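Local coordinates for protein magnesium transporter MgtE (Enterococcus faecalis, PDB 2OUX) that probably transports magnesium ions across the cell membrane as a homodimer, this chain being its magnesium-binding cytosolic part with an N domain and paired CBS domains, at residues 134-142 with 214-223. Residues are numbered along the deposited sequence; the frame is centred on the assembly and turned at random.
Sequences YEDETAGAI and VHVGDDQEDV. With MG (magnesium ion), chain D.
The side chain of Gln220 runs across the backbone of Glu137. With chi1 at 63° and the rest of the chain stretched out, the amide ends beside Glu137 CA. CB rests against Ile142 CD1 at 4.0 Å. CG comes 3.4 Å from Glu137 O. CD passes close to Glu137 O and CA. OE1 reaches Glu137 CA at 3.3 Å and touches Glu137 CB. NE2 is hydrogen-bonded to Glu260 OE2. Glu260 and Glu137 belong to one magnesium-binding site, consistent with a second-shell place for Gln220.

Gln220 N gives a nearly straight bond to Glu137 O (168° at the hydrogen). Ala139 N donates to Asp218 O. These two bonds flank Thr138 and Asp219 and make a single beta bridge. Gly140 N adds a third bond, to Val216 O at 2.9 Å.

Val216 CG2 lies over a face of the Tyr134 ring, 3.7 Å from its centroid, in a CH-pi contact. The same methyl packs tightly on Gly140 CA at 3.5 Å.

Ala141 O binds a magnesium ion together with Asp103 and four waters. The weakly bonded turn at 139-142 carries this ligand and contacts 214-223 of the second CBS domain. There it meets the start of helix 220-230, while Tyr134 and Ile142 pack on strand 244-249.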
# COMPACT_ATOMS: atom_id res chain seq x y z
N TYR A 134 -0.21 1.57 25.28
CA TYR A 134 0.22 2.75 24.53
C TYR A 134 -0.75 3.92 24.55
O TYR A 134 -1.96 3.74 24.39
CB TYR A 134 0.55 2.35 23.10
CG TYR A 134 1.63 1.31 23.05
CD1 TYR A 134 2.90 1.58 23.56
CD2 TYR A 134 1.39 0.05 22.52
CE1 TYR A 134 3.89 0.62 23.55
CE2 TYR A 134 2.38 -0.93 22.51
CZ TYR A 134 3.63 -0.63 23.03
OH TYR A 134 4.63 -1.58 23.00
N GLU A 135 -0.19 5.11 24.74
CA GLU A 135 -0.95 6.35 24.80
C GLU A 135 -1.63 6.64 23.47
O GLU A 135 -1.04 6.47 22.41
CB GLU A 135 -0.01 7.53 25.13
CG GLU A 135 0.80 7.38 26.41
CD GLU A 135 0.07 7.92 27.63
OE1 GLU A 135 0.41 7.50 28.76
OE2 GLU A 135 -0.82 8.78 27.46
N ASP A 136 -2.87 7.09 23.54
CA ASP A 136 -3.62 7.42 22.35
C ASP A 136 -2.85 8.42 21.48
O ASP A 136 -2.26 9.38 22.00
CB ASP A 136 -4.98 8.00 22.75
CG ASP A 136 -5.88 8.24 21.55
OD1 ASP A 136 -6.20 9.42 21.28
OD2 ASP A 136 -6.26 7.25 20.89
N GLU A 137 -2.86 8.19 20.18
CA GLU A 137 -2.22 9.05 19.18
C GLU A 137 -0.72 8.88 18.99
O GLU A 137 -0.08 9.70 18.33
CB GLU A 137 -2.56 10.52 19.45
CG GLU A 137 -4.05 10.77 19.56
CD GLU A 137 -4.43 12.20 19.23
OE1 GLU A 137 -3.85 13.14 19.81
OE2 GLU A 137 -5.33 12.38 18.38
N THR A 138 -0.17 7.82 19.57
CA THR A 138 1.25 7.50 19.42
C THR A 138 1.32 6.27 18.51
O THR A 138 0.34 5.54 18.36
CB THR A 138 1.91 7.12 20.75
OG1 THR A 138 1.33 5.91 21.24
CG2 THR A 138 1.74 8.25 21.78
N ALA A 139 2.49 6.02 17.93
CA ALA A 139 2.68 4.88 17.06
C ALA A 139 2.18 3.57 17.67
O ALA A 139 1.58 2.75 16.97
CB ALA A 139 4.14 4.74 16.70
N GLY A 140 2.44 3.37 18.95
CA GLY A 140 2.00 2.14 19.59
C GLY A 140 0.49 2.00 19.58
O GLY A 140 -0.05 0.90 19.57
N ALA A 141 -0.18 3.15 19.58
CA ALA A 141 -1.62 3.18 19.59
C ALA A 141 -2.23 2.93 18.21
O ALA A 141 -3.38 2.59 18.13
CB ALA A 141 -2.11 4.51 20.14
N ILE A 142 -1.47 3.11 17.13
CA ILE A 142 -2.04 2.88 15.81
C ILE A 142 -1.36 1.75 15.05
O ILE A 142 -1.71 1.47 13.91
CB ILE A 142 -2.01 4.15 14.94
CG1 ILE A 142 -0.57 4.64 14.80
CG2 ILE A 142 -2.90 5.23 15.57
CD1 ILE A 142 -0.41 5.71 13.74
N VAL A 214 10.07 3.73 12.93
CA VAL A 214 9.67 4.78 13.85
C VAL A 214 9.68 4.20 15.26
O VAL A 214 9.66 2.97 15.43
CB VAL A 214 8.25 5.30 13.52
CG1 VAL A 214 8.23 5.87 12.11
CG2 VAL A 214 7.23 4.16 13.65
N HIS A 215 9.71 5.07 16.26
CA HIS A 215 9.72 4.65 17.66
C HIS A 215 8.28 4.54 18.16
O HIS A 215 7.44 5.35 17.80
CB HIS A 215 10.50 5.66 18.52
CG HIS A 215 10.57 5.30 19.97
ND1 HIS A 215 11.33 4.25 20.44
CD2 HIS A 215 9.96 5.84 21.06
CE1 HIS A 215 11.19 4.16 21.76
NE2 HIS A 215 10.37 5.12 22.15
N VAL A 216 8.01 3.55 19.00
CA VAL A 216 6.65 3.34 19.50
C VAL A 216 5.99 4.57 20.15
O VAL A 216 4.76 4.69 20.16
CB VAL A 216 6.62 2.14 20.47
CG1 VAL A 216 7.51 2.41 21.68
CG2 VAL A 216 5.20 1.84 20.87
N GLY A 217 6.80 5.50 20.65
CA GLY A 217 6.24 6.68 21.28
C GLY A 217 6.12 7.90 20.39
O GLY A 217 5.65 8.94 20.83
N ASP A 218 6.52 7.78 19.12
CA ASP A 218 6.44 8.92 18.21
C ASP A 218 5.01 9.33 17.94
O ASP A 218 4.09 8.52 18.05
CB ASP A 218 7.14 8.62 16.89
CG ASP A 218 8.58 8.19 17.07
OD1 ASP A 218 9.21 8.64 18.06
OD2 ASP A 218 9.08 7.42 16.23
N ASP A 219 4.83 10.60 17.58
CA ASP A 219 3.51 11.14 17.31
C ASP A 219 2.96 10.73 15.95
O ASP A 219 3.63 10.90 14.93
CB ASP A 219 3.55 12.66 17.38
CG ASP A 219 2.21 13.29 17.08
OD1 ASP A 219 1.26 13.05 17.85
OD2 ASP A 219 2.09 14.01 16.07
N GLN A 220 1.73 10.22 15.94
CA GLN A 220 1.12 9.78 14.69
C GLN A 220 1.37 10.73 13.53
O GLN A 220 1.62 10.29 12.41
CB GLN A 220 -0.39 9.55 14.88
CG GLN A 220 -1.21 10.78 15.26
CD GLN A 220 -2.67 10.42 15.50
OE1 GLN A 220 -2.97 9.34 15.99
NE2 GLN A 220 -3.58 11.33 15.17
N GLU A 221 1.32 12.04 13.76
CA GLU A 221 1.57 12.96 12.66
C GLU A 221 2.95 12.76 12.05
O GLU A 221 3.13 12.87 10.84
CB GLU A 221 1.39 14.42 13.11
CG GLU A 221 -0.07 14.91 13.03
CD GLU A 221 -0.22 16.44 13.12
OE1 GLU A 221 0.07 17.02 14.19
OE2 GLU A 221 -0.64 17.06 12.11
N ASP A 222 3.94 12.46 12.90
CA ASP A 222 5.29 12.24 12.41
C ASP A 222 5.33 10.93 11.63
O ASP A 222 5.98 10.83 10.59
CB ASP A 222 6.30 12.19 13.56
CG ASP A 222 6.42 13.52 14.29
OD1 ASP A 222 6.36 14.57 13.62
OD2 ASP A 222 6.58 13.50 15.53
N VAL A 223 4.60 9.94 12.14
CA VAL A 223 4.53 8.65 11.48
C VAL A 223 3.92 8.84 10.11
O VAL A 223 4.44 8.36 9.11
CB VAL A 223 3.69 7.67 12.30
CG1 VAL A 223 3.44 6.38 11.52
CG2 VAL A 223 4.42 7.36 13.60
MG MG D . -5.42 2.01 18.31
O HOH W 1 -5.12 2.73 20.58
O HOH W 2 -6.05 4.04 18.35
O HOH W 3 -5.63 2.08 16.06
O HOH W 4 -4.90 -0.02 18.46